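Local coordinates for PRESAN domain-containing protein (Plasmodium falciparum, PDB 7D2W) that is of unknown function but belongs to the PHIST (PRESAN) family of malaria parasite proteins and may, as a helical bundle domain, take part in protein binding, at residues Y67-W72 and N141-K146; N73-I78 and S154-C159; K84-N89 and T168-K173; Y122-M127 and V172-I177. All coordinates share one frame; numbering follows the deposited sequence. Where two conformers were deposited one is given.

Interaction 1. Residues Y67-W72 and N141-K146; sequences YLLNIW and NLLNKK
Leu68 and Leu143 meet methyl to methyl at the end of the bundle. The tight spot is Leu68 CD1 against Leu143 CD2, 3.6 Å apart. The two side chains point in opposing senses and pass at their ends, where one methyl of each meets. Leu68 is extended (chi2 178°), which carries CD1 out to the far end of the side chain. It spans part of the gap between Leu68 CA and Leu143 CA, which are 8.5 Å apart. Leu143 uses its other branch differently: its CD1 lies 4.2 Å from CD2 of Leu69, a looser touch. Leu143 thus touches two consecutive leucines, one with each methyl.

The contact joins helix 65-93 to the C-terminal end of helix 117-144, two antiparallel members of the four-helix bundle. Leu68 also packs on Pro63, and Leu69 on Tyr140 one turn back along the partner helix. One turn further in, Trp72 stacks on Phe139.

The outer side is polar. Asn141, Asn144, Lys145 and Lys146 are all exposed and do not touch segment 67-72. The helix ends here: Lys145 is the first residue to leave helical angles, and Lys146 has a positive phi of 51°. Lys146 N still bonds to Leu143 O, at 3.0 Å. Beyond it the chain turns toward helix 149-181.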
# COMPACT_ATOMS: atom_id res chain seq x y z
N TYR A 67 -11.27 -15.89 -22.36
CA TYR A 67 -11.38 -16.02 -20.92
C TYR A 67 -10.38 -15.12 -20.23
O TYR A 67 -10.73 -14.35 -19.32
CB TYR A 67 -11.16 -17.49 -20.53
CG TYR A 67 -11.64 -17.92 -19.16
CD1 TYR A 67 -11.77 -17.01 -18.11
CD2 TYR A 67 -11.93 -19.25 -18.90
CE1 TYR A 67 -12.19 -17.42 -16.86
CE2 TYR A 67 -12.34 -19.67 -17.66
CZ TYR A 67 -12.46 -18.76 -16.64
OH TYR A 67 -12.86 -19.18 -15.39
N LEU A 68 -9.13 -15.17 -20.67
CA LEU A 68 -8.10 -14.32 -20.08
C LEU A 68 -8.44 -12.84 -20.21
O LEU A 68 -8.18 -12.06 -19.29
CB LEU A 68 -6.75 -14.63 -20.74
CG LEU A 68 -6.20 -15.98 -20.29
CD1 LEU A 68 -4.89 -16.30 -20.99
CD2 LEU A 68 -6.01 -16.00 -18.77
N LEU A 69 -9.03 -12.43 -21.35
CA LEU A 69 -9.38 -11.02 -21.50
C LEU A 69 -10.52 -10.63 -20.58
O LEU A 69 -10.56 -9.51 -20.06
CB LEU A 69 -9.75 -10.72 -22.96
CG LEU A 69 -8.60 -10.97 -23.96
CD1 LEU A 69 -9.06 -10.97 -25.41
CD2 LEU A 69 -7.51 -9.94 -23.73
N ASN A 70 -11.46 -11.54 -20.37
CA ASN A 70 -12.55 -11.34 -19.42
C ASN A 70 -12.00 -11.12 -18.00
O ASN A 70 -12.43 -10.19 -17.31
CB ASN A 70 -13.48 -12.55 -19.46
CG ASN A 70 -14.74 -12.37 -18.64
OD1 ASN A 70 -14.73 -12.54 -17.42
ND2 ASN A 70 -15.84 -12.04 -19.31
N ILE A 71 -11.06 -11.96 -17.59
CA ILE A 71 -10.42 -11.79 -16.29
C ILE A 71 -9.76 -10.42 -16.18
O ILE A 71 -9.89 -9.73 -15.16
CB ILE A 71 -9.40 -12.92 -16.05
CG1 ILE A 71 -10.13 -14.23 -15.72
CG2 ILE A 71 -8.41 -12.56 -14.96
CD1 ILE A 71 -9.32 -15.46 -16.07
N TRP A 72 -9.05 -9.99 -17.23
CA TRP A 72 -8.41 -8.67 -17.20
C TRP A 72 -9.44 -7.53 -17.06
O TRP A 72 -9.17 -6.53 -16.39
CB TRP A 72 -7.56 -8.48 -18.45
CG TRP A 72 -6.64 -7.30 -18.42
CD1 TRP A 72 -6.72 -6.18 -19.21
CD2 TRP A 72 -5.50 -7.11 -17.57
NE1 TRP A 72 -5.69 -5.32 -18.90
CE2 TRP A 72 -4.93 -5.86 -17.90
CE3 TRP A 72 -4.89 -7.88 -16.57
CZ2 TRP A 72 -3.80 -5.36 -17.26
CZ3 TRP A 72 -3.76 -7.38 -15.93
CH2 TRP A 72 -3.22 -6.13 -16.30
N ASN A 141 1.62 -8.66 -23.91
CA ASN A 141 2.90 -9.28 -24.23
C ASN A 141 3.02 -10.65 -23.57
O ASN A 141 3.51 -11.61 -24.19
CB ASN A 141 4.05 -8.36 -23.83
CG ASN A 141 4.11 -7.11 -24.70
OD1 ASN A 141 3.25 -6.88 -25.55
ND2 ASN A 141 5.14 -6.28 -24.49
N LEU A 142 2.58 -10.77 -22.32
CA LEU A 142 2.55 -12.07 -21.66
C LEU A 142 1.70 -13.06 -22.43
O LEU A 142 2.09 -14.21 -22.64
CB LEU A 142 2.02 -11.91 -20.24
CG LEU A 142 2.67 -12.74 -19.14
CD1 LEU A 142 4.18 -12.61 -19.20
CD2 LEU A 142 2.16 -12.23 -17.82
N LEU A 143 0.50 -12.64 -22.83
CA LEU A 143 -0.38 -13.52 -23.60
C LEU A 143 0.30 -13.98 -24.88
O LEU A 143 0.31 -15.17 -25.20
CB LEU A 143 -1.69 -12.80 -23.92
CG LEU A 143 -2.62 -12.45 -22.75
CD1 LEU A 143 -4.01 -12.15 -23.27
CD2 LEU A 143 -2.65 -13.55 -21.70
N ASN A 144 0.87 -13.03 -25.63
CA ASN A 144 1.38 -13.36 -26.95
C ASN A 144 2.58 -14.29 -26.88
O ASN A 144 2.79 -15.09 -27.80
CB ASN A 144 1.72 -12.07 -27.71
CG ASN A 144 0.47 -11.24 -28.03
OD1 ASN A 144 -0.64 -11.76 -28.06
ND2 ASN A 144 0.66 -9.94 -28.26
N LYS A 145 3.35 -14.24 -25.80
CA LYS A 145 4.49 -15.14 -25.65
C LYS A 145 4.10 -16.47 -25.01
O LYS A 145 5.00 -17.25 -24.65
CB LYS A 145 5.60 -14.49 -24.83
CG LYS A 145 5.39 -14.50 -23.31
CD LYS A 145 6.70 -14.20 -22.57
CE LYS A 145 6.58 -14.50 -21.08
NZ LYS A 145 7.51 -13.68 -20.25
N LYS A 146 2.80 -16.73 -24.87
CA LYS A 146 2.26 -17.99 -24.34
C LYS A 146 2.91 -18.37 -23.01
O LYS A 146 3.51 -19.42 -22.85
CB LYS A 146 2.42 -19.10 -25.38
CG LYS A 146 2.02 -18.70 -26.79
CD LYS A 146 0.52 -18.37 -26.91
CE LYS A 146 -0.39 -19.47 -26.33
NZ LYS A 146 -0.92 -20.37 -27.40

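Interaction 2. Residues N73-I78 and S154-C159; sequences NHKNGI and SFIRSC
Lys75 lays its aliphatic chain over Ile156 and Cys159. Near its base, Lys75 CG sits 4.2 Å from Ile156 CG2. Further out, Lys75 CE comes to 3.9 Å from Cys159 CB. Both touches are made by carbon, and no hydrogen bond links the two segments. The lysine first runs outward with CG trans to the backbone N (chi1 174°). It then bends sharply at chi2 (-96°), and this bend turns the rest of the chain along the neighbouring helix toward Cys159. The backbones are close here, with Lys75 CA 7.6 Å from Ile156 CA.

The second shell deals with the polar end of this buried lysine. Lys75 NZ is hydrogen-bonded to OE1 of Gln135. The amide of the same glutamine gives its NE2 to the carbonyl O of Cys159. Gln135 thus fixes the tip of Lys75 and ties it to the helix that the lysine packs on. Within its own helix, Cys159 SG lies 3.4 Å above the plane of the Phe155 ring, one turn earlier, displaced toward the rim.

Farther out, Ile156 packs on Ile71 and Trp72 of helix 65-93 and on Phe56 of helix 49-58. Ser154 OG bonds to the carbonyl O of Asp150 in its own chain and to OD1 of Asp150 of the second subunit. The contact therefore lies in the bundle core, between helices 65-93 and 149-181, with helix 117-144 supplying Gln135 and helix 49-58 supplying Phe56.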
# COMPACT_ATOMS: atom_id res chain seq x y z
N ASN A 73 -10.60 -7.66 -17.69
CA ASN A 73 -11.63 -6.64 -17.51
C ASN A 73 -12.10 -6.59 -16.06
O ASN A 73 -12.35 -5.51 -15.52
CB ASN A 73 -12.82 -6.90 -18.45
CG ASN A 73 -12.46 -6.64 -19.90
OD1 ASN A 73 -11.52 -5.90 -20.19
ND2 ASN A 73 -13.22 -7.24 -20.81
N HIS A 74 -12.24 -7.75 -15.40
CA HIS A 74 -12.57 -7.75 -13.98
C HIS A 74 -11.44 -7.11 -13.16
O HIS A 74 -11.69 -6.42 -12.17
CB HIS A 74 -12.84 -9.17 -13.48
CG HIS A 74 -14.13 -9.76 -13.99
ND1 HIS A 74 -15.37 -9.28 -13.62
CD2 HIS A 74 -14.35 -10.79 -14.84
CE1 HIS A 74 -16.31 -10.00 -14.23
NE2 HIS A 74 -15.72 -10.91 -14.98
N LYS A 75 -10.18 -7.35 -13.54
CA LYS A 75 -9.06 -6.68 -12.89
C LYS A 75 -9.19 -5.16 -13.02
O LYS A 75 -9.04 -4.42 -12.05
CB LYS A 75 -7.73 -7.17 -13.47
CG LYS A 75 -6.50 -6.41 -12.94
CD LYS A 75 -6.08 -5.28 -13.88
CE LYS A 75 -4.82 -4.56 -13.39
NZ LYS A 75 -4.57 -3.36 -14.26
N ASN A 76 -9.47 -4.69 -14.24
CA ASN A 76 -9.65 -3.26 -14.47
C ASN A 76 -10.76 -2.69 -13.59
O ASN A 76 -10.60 -1.62 -13.00
CB ASN A 76 -9.95 -2.97 -15.94
CG ASN A 76 -8.70 -2.99 -16.81
OD1 ASN A 76 -7.59 -2.73 -16.35
ND2 ASN A 76 -8.89 -3.28 -18.09
N GLY A 77 -11.89 -3.41 -13.48
CA GLY A 77 -12.98 -2.93 -12.64
C GLY A 77 -12.59 -2.82 -11.18
O GLY A 77 -13.02 -1.90 -10.48
N ILE A 78 -11.78 -3.76 -10.69
CA ILE A 78 -11.31 -3.71 -9.32
C ILE A 78 -10.39 -2.50 -9.11
O ILE A 78 -10.55 -1.74 -8.14
CB ILE A 78 -10.59 -5.02 -8.96
CG1 ILE A 78 -11.61 -6.15 -8.79
CG2 ILE A 78 -9.73 -4.83 -7.70
CD1 ILE A 78 -11.02 -7.52 -9.00
N SER A 154 0.28 -14.79 -11.34
CA SER A 154 1.12 -13.93 -10.51
C SER A 154 1.20 -12.53 -11.10
O SER A 154 1.21 -11.54 -10.36
CB SER A 154 2.52 -14.54 -10.37
OG SER A 154 2.44 -15.85 -9.85
N PHE A 155 1.28 -12.43 -12.43
CA PHE A 155 1.33 -11.11 -13.05
C PHE A 155 0.09 -10.30 -12.72
O PHE A 155 0.18 -9.13 -12.33
CB PHE A 155 1.51 -11.26 -14.57
CG PHE A 155 1.21 -10.00 -15.33
CD1 PHE A 155 2.18 -9.02 -15.49
CD2 PHE A 155 -0.06 -9.79 -15.86
CE1 PHE A 155 1.91 -7.86 -16.18
CE2 PHE A 155 -0.35 -8.63 -16.55
CZ PHE A 155 0.65 -7.66 -16.71
N ILE A 156 -1.10 -10.91 -12.85
CA ILE A 156 -2.33 -10.16 -12.62
C ILE A 156 -2.44 -9.73 -11.17
O ILE A 156 -2.77 -8.57 -10.86
CB ILE A 156 -3.56 -10.97 -13.07
CG1 ILE A 156 -3.53 -11.23 -14.58
CG2 ILE A 156 -4.86 -10.22 -12.70
CD1 ILE A 156 -4.61 -12.26 -15.05
N ARG A 157 -2.16 -10.65 -10.23
CA ARG A 157 -2.21 -10.29 -8.81
C ARG A 157 -1.18 -9.21 -8.49
O ARG A 157 -1.46 -8.28 -7.73
CB ARG A 157 -2.01 -11.53 -7.93
CG ARG A 157 -2.11 -11.26 -6.40
CD ARG A 157 -2.78 -12.42 -5.60
NE ARG A 157 -3.24 -12.01 -4.27
CZ ARG A 157 -3.89 -12.81 -3.42
NH1 ARG A 157 -4.29 -12.36 -2.23
NH2 ARG A 157 -4.15 -14.07 -3.78
N SER A 158 0.01 -9.29 -9.10
CA SER A 158 1.02 -8.26 -8.85
C SER A 158 0.61 -6.91 -9.43
O SER A 158 0.95 -5.87 -8.85
CB SER A 158 2.38 -8.69 -9.40
OG SER A 158 2.97 -9.59 -8.47
N CYS A 159 -0.12 -6.89 -10.55
CA CYS A 159 -0.64 -5.62 -11.07
C CYS A 159 -1.64 -4.98 -10.11
O CYS A 159 -1.64 -3.76 -9.93
CB CYS A 159 -1.30 -5.84 -12.43
SG CYS A 159 -0.10 -6.03 -13.75

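Interaction 3. Residues K84-N89 and T168-K173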
# COMPACT_ATOMS: atom_id res chain seq x y z
N LYS A 84 -11.73 5.34 -7.77
CA LYS A 84 -12.92 6.07 -7.34
C LYS A 84 -12.93 6.26 -5.83
O LYS A 84 -13.22 7.35 -5.34
CB LYS A 84 -14.19 5.33 -7.79
CG LYS A 84 -14.51 5.37 -9.29
CD LYS A 84 -15.99 5.03 -9.57
CE LYS A 84 -16.92 5.78 -8.60
NZ LYS A 84 -18.28 6.18 -9.14
N ASP A 85 -12.59 5.20 -5.08
CA ASP A 85 -12.57 5.27 -3.62
C ASP A 85 -11.51 6.25 -3.12
O ASP A 85 -11.75 6.99 -2.16
CB ASP A 85 -12.28 3.89 -3.03
CG ASP A 85 -13.44 2.92 -3.21
OD1 ASP A 85 -14.57 3.34 -3.55
OD2 ASP A 85 -13.20 1.72 -3.00
N LEU A 86 -10.33 6.23 -3.74
CA LEU A 86 -9.28 7.18 -3.36
C LEU A 86 -9.74 8.62 -3.56
O LEU A 86 -9.55 9.47 -2.68
CB LEU A 86 -8.03 6.89 -4.20
CG LEU A 86 -6.96 7.99 -4.19
CD1 LEU A 86 -6.21 7.95 -2.88
CD2 LEU A 86 -6.00 7.80 -5.37
N LEU A 87 -10.35 8.92 -4.71
CA LEU A 87 -10.79 10.28 -4.98
C LEU A 87 -11.92 10.69 -4.05
O LEU A 87 -12.00 11.86 -3.64
CB LEU A 87 -11.24 10.41 -6.44
CG LEU A 87 -10.11 10.29 -7.46
CD1 LEU A 87 -10.70 10.37 -8.85
CD2 LEU A 87 -9.07 11.39 -7.23
N LYS A 88 -12.79 9.75 -3.70
CA LYS A 88 -13.84 10.02 -2.72
C LYS A 88 -13.22 10.36 -1.36
O LYS A 88 -13.62 11.33 -0.70
CB LYS A 88 -14.77 8.81 -2.61
CG LYS A 88 -16.02 8.98 -1.71
CD LYS A 88 -16.88 7.70 -1.75
CE LYS A 88 -18.07 7.76 -0.80
NZ LYS A 88 -19.16 8.65 -1.28
N ASN A 89 -12.23 9.58 -0.94
CA ASN A 89 -11.60 9.82 0.35
C ASN A 89 -10.79 11.11 0.35
O ASN A 89 -10.78 11.84 1.35
CB ASN A 89 -10.75 8.62 0.75
CG ASN A 89 -11.55 7.33 0.79
OD1 ASN A 89 -12.75 7.36 1.00
ND2 ASN A 89 -10.88 6.20 0.56
N THR A 168 -2.03 4.04 -2.46
CA THR A 168 -1.47 4.40 -1.17
C THR A 168 -0.53 5.59 -1.30
O THR A 168 -0.61 6.54 -0.51
CB THR A 168 -0.73 3.20 -0.57
OG1 THR A 168 -1.65 2.12 -0.41
CG2 THR A 168 -0.12 3.55 0.80
N ASP A 169 0.36 5.56 -2.30
CA ASP A 169 1.30 6.66 -2.50
C ASP A 169 0.56 7.97 -2.70
O ASP A 169 0.95 9.00 -2.13
CB ASP A 169 2.20 6.37 -3.70
CG ASP A 169 3.26 5.33 -3.40
OD1 ASP A 169 3.33 4.87 -2.25
OD2 ASP A 169 3.99 4.96 -4.33
N LEU A 170 -0.49 7.96 -3.53
CA LEU A 170 -1.24 9.19 -3.78
C LEU A 170 -1.96 9.67 -2.52
O LEU A 170 -1.97 10.86 -2.23
CB LEU A 170 -2.25 8.94 -4.91
CG LEU A 170 -1.65 8.80 -6.31
CD1 LEU A 170 -2.70 8.29 -7.32
CD2 LEU A 170 -1.09 10.13 -6.76
N TYR A 171 -2.58 8.75 -1.77
CA TYR A 171 -3.27 9.17 -0.56
C TYR A 171 -2.30 9.81 0.44
O TYR A 171 -2.58 10.87 0.99
CB TYR A 171 -4.03 8.00 0.08
CG TYR A 171 -5.03 8.47 1.14
CD1 TYR A 171 -6.26 8.98 0.77
CD2 TYR A 171 -4.71 8.41 2.49
CE1 TYR A 171 -7.16 9.42 1.73
CE2 TYR A 171 -5.61 8.85 3.45
CZ TYR A 171 -6.83 9.36 3.07
OH TYR A 171 -7.72 9.79 4.02
N VAL A 172 -1.15 9.17 0.67
CA VAL A 172 -0.14 9.70 1.58
C VAL A 172 0.30 11.09 1.14
O VAL A 172 0.37 12.03 1.94
CB VAL A 172 1.04 8.71 1.66
CG1 VAL A 172 2.32 9.37 2.15
CG2 VAL A 172 0.66 7.52 2.54
N LYS A 173 0.60 11.24 -0.16
CA LYS A 173 1.06 12.52 -0.69
C LYS A 173 0.05 13.64 -0.44
O LYS A 173 0.42 14.73 0.01
CB LYS A 173 1.35 12.39 -2.19
CG LYS A 173 1.69 13.74 -2.87
CD LYS A 173 2.33 13.54 -4.25
CE LYS A 173 1.29 13.17 -5.30
NZ LYS A 173 1.88 12.73 -6.61
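Leu86 swings its CG trans to the backbone N (chi1 165°), and this sends its two methyl groups to two different residues of segment 168-173. Tyr171 has a similar first torsion (chi1 -166°), which swings its ring toward segment 84-89. CD1 of Leu86 lies 3.7 Å from Tyr171 CB. The same methyl sits at the edge of the tyrosine ring, near its plane, 3.8 Å from Tyr171 CD1. Leucine and tyrosine lie alongside, pointing opposite ways. CD2 of Leu86 goes to Leu170 and is 3.9 Å from Leu170 CD1. This pair crosses at about a right angle, so Leu86 fits into the angle between Leu170 and Tyr171.

The segments belong to helices 65-93 and 149-181 of the bundle. The two segments run nearly parallel, 7° apart, with their axes 10.5 Å from each other. Leu170 faces the core and also packs on Cys124 of helix 117-144.

Tyr171 lies on the opposite flank, where the contact is more open. Asn89 is exposed and brings its CB obliquely to the ring, 3.8 Å from Tyr171 CE1. Tyr171 and Asn89 each have two conformers, so the distances to Tyr171 hold for the one described. The tyrosine ring also rests on Leu90 and Ile93. Lys165 of the second subunit makes a cation-pi contact with it.

Interaction 4. Residues Y122-M127 and V172-I177; sequences YDCNMM and VKYEKI
A single carboxylate oxygen, OD2 of Asp123, accepts two hydrogen bonds from consecutive residues of the opposing helix. Tyr174 OH donates at 2.7 Å, and Lys173 NZ at 2.8 Å as part of a salt bridge. The donors come from different sides. The lysine uses the syn lone pair. The tyrosine arrives on the anti side, 32° out of the carboxylate plane. OD2 lies in the plane of the Tyr174 ring, at its edge, and the ring and carboxylate planes are 58° apart. Lys173 reaches OD2 through a bend at chi3 (77°). The nearby ammonium and hydroxyl would be expected to stabilise the ionised aspartate.

These residues bridge an antiparallel pair of the four-helix bundle, helices 117-144 and 149-181. The pair is wide here, with segment axes 12.4 Å apart, so long side chains span the gap.

Cys124 adds a sulfur-aromatic contact on the core side. Its SG is 4.8 Å from the centroid of the Tyr174 ring and approaches obliquely. The closest ring atom to Cys124 SG is Tyr174 CE2, at 3.9 Å. Leu90 of helix 65-93 packs on both Cys124 and Tyr174.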
# COMPACT_ATOMS: atom_id res chain seq x y z
N TYR A 122 -6.13 15.96 -11.45
CA TYR A 122 -5.34 15.74 -12.66
C TYR A 122 -4.18 14.79 -12.39
O TYR A 122 -3.97 13.81 -13.12
CB TYR A 122 -4.80 17.08 -13.21
CG TYR A 122 -3.70 16.91 -14.26
CD1 TYR A 122 -2.37 16.73 -13.88
CD2 TYR A 122 -3.99 16.92 -15.63
CE1 TYR A 122 -1.37 16.55 -14.82
CE2 TYR A 122 -2.98 16.76 -16.58
CZ TYR A 122 -1.67 16.58 -16.16
OH TYR A 122 -0.64 16.42 -17.06
N ASP A 123 -3.41 15.07 -11.34
CA ASP A 123 -2.27 14.22 -11.00
C ASP A 123 -2.70 12.77 -10.76
O ASP A 123 -2.09 11.83 -11.29
CB ASP A 123 -1.57 14.78 -9.77
CG ASP A 123 -0.34 14.00 -9.38
OD1 ASP A 123 0.54 13.76 -10.25
OD2 ASP A 123 -0.24 13.62 -8.20
N CYS A 124 -3.73 12.57 -9.94
CA CYS A 124 -4.15 11.21 -9.64
C CYS A 124 -4.60 10.49 -10.90
O CYS A 124 -4.20 9.35 -11.17
CB CYS A 124 -5.28 11.22 -8.60
SG CYS A 124 -4.79 11.75 -6.90
N ASN A 125 -5.43 11.15 -11.71
CA ASN A 125 -5.93 10.50 -12.91
C ASN A 125 -4.82 10.22 -13.92
O ASN A 125 -4.82 9.19 -14.59
CB ASN A 125 -7.05 11.35 -13.51
CG ASN A 125 -8.35 11.21 -12.73
OD1 ASN A 125 -8.86 10.10 -12.57
ND2 ASN A 125 -8.86 12.31 -12.19
N MET A 126 -3.84 11.12 -14.02
CA MET A 126 -2.71 10.84 -14.92
C MET A 126 -1.88 9.65 -14.44
O MET A 126 -1.45 8.82 -15.25
CB MET A 126 -1.83 12.08 -15.06
CG MET A 126 -0.81 11.93 -16.16
SD MET A 126 -1.48 11.87 -17.83
CE MET A 126 -2.86 13.00 -17.68
N MET A 127 -1.62 9.55 -13.13
CA MET A 127 -0.85 8.41 -12.64
C MET A 127 -1.61 7.10 -12.86
O MET A 127 -1.04 6.12 -13.35
CB MET A 127 -0.51 8.59 -11.15
CG MET A 127 0.51 9.72 -10.85
SD MET A 127 2.07 9.52 -11.74
CE MET A 127 2.74 8.07 -10.89
N VAL A 172 -1.15 9.17 0.67
CA VAL A 172 -0.14 9.70 1.58
C VAL A 172 0.30 11.09 1.14
O VAL A 172 0.37 12.03 1.94
CB VAL A 172 1.04 8.71 1.66
CG1 VAL A 172 2.32 9.37 2.15
CG2 VAL A 172 0.66 7.52 2.54
N LYS A 173 0.60 11.24 -0.16
CA LYS A 173 1.06 12.52 -0.69
C LYS A 173 0.05 13.64 -0.44
O LYS A 173 0.42 14.73 0.01
CB LYS A 173 1.35 12.39 -2.19
CG LYS A 173 1.69 13.74 -2.87
CD LYS A 173 2.33 13.54 -4.25
CE LYS A 173 1.29 13.17 -5.30
NZ LYS A 173 1.88 12.73 -6.61
N TYR A 174 -1.23 13.40 -0.75
CA TYR A 174 -2.21 14.47 -0.63
C TYR A 174 -2.72 14.63 0.79
O TYR A 174 -3.14 15.74 1.17
CB TYR A 174 -3.38 14.25 -1.61
CG TYR A 174 -2.92 14.59 -3.00
CD1 TYR A 174 -2.77 15.92 -3.38
CD2 TYR A 174 -2.55 13.60 -3.89
CE1 TYR A 174 -2.29 16.25 -4.62
CE2 TYR A 174 -2.07 13.92 -5.15
CZ TYR A 174 -1.93 15.24 -5.50
OH TYR A 174 -1.45 15.56 -6.74
N GLU A 175 -2.71 13.56 1.59
CA GLU A 175 -3.09 13.73 2.99
C GLU A 175 -2.17 14.73 3.68
O GLU A 175 -2.63 15.56 4.48
CB GLU A 175 -3.05 12.40 3.73
CG GLU A 175 -3.81 12.47 5.04
CD GLU A 175 -3.63 11.24 5.90
OE1 GLU A 175 -3.03 10.26 5.42
OE2 GLU A 175 -4.09 11.24 7.06
N LYS A 176 -0.88 14.68 3.36
CA LYS A 176 0.06 15.62 3.96
C LYS A 176 -0.21 17.03 3.47
O LYS A 176 -0.29 17.97 4.28
CB LYS A 176 1.49 15.20 3.64
CG LYS A 176 1.97 13.99 4.41
CD LYS A 176 3.46 13.74 4.21
CE LYS A 176 3.72 12.62 3.21
NZ LYS A 176 4.70 11.63 3.74
N ILE A 177 -0.36 17.21 2.16
CA ILE A 177 -0.57 18.55 1.60
C ILE A 177 -1.86 19.15 2.13
O ILE A 177 -1.89 20.30 2.58
CB ILE A 177 -0.57 18.51 0.07
CG1 ILE A 177 0.70 17.86 -0.46
CG2 ILE A 177 -0.65 19.92 -0.49
CD1 ILE A 177 0.59 17.49 -1.92

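In the fold
The four contacts form two clusters along one bundle. Interactions 1 and 2 have centres 11 Å apart and touch directly, with Trp72 CZ3 3.7 Å from Phe155 CE2. Interactions 3 and 4 are closer, with centres 7 Å apart, and share Val172 and Lys173; Leu87 CD2 lies 4.0 Å from Cys124 CB. Between the clusters, the centres of interactions 2 and 3 are 19 Å apart on the same two helices. Interactions 2, 3 and 4 also reach the second subunit through helix 149-181. A bound mercury ion lies about 10 Å from the side chain of Lys173 and about 13 Å from that of Tyr171.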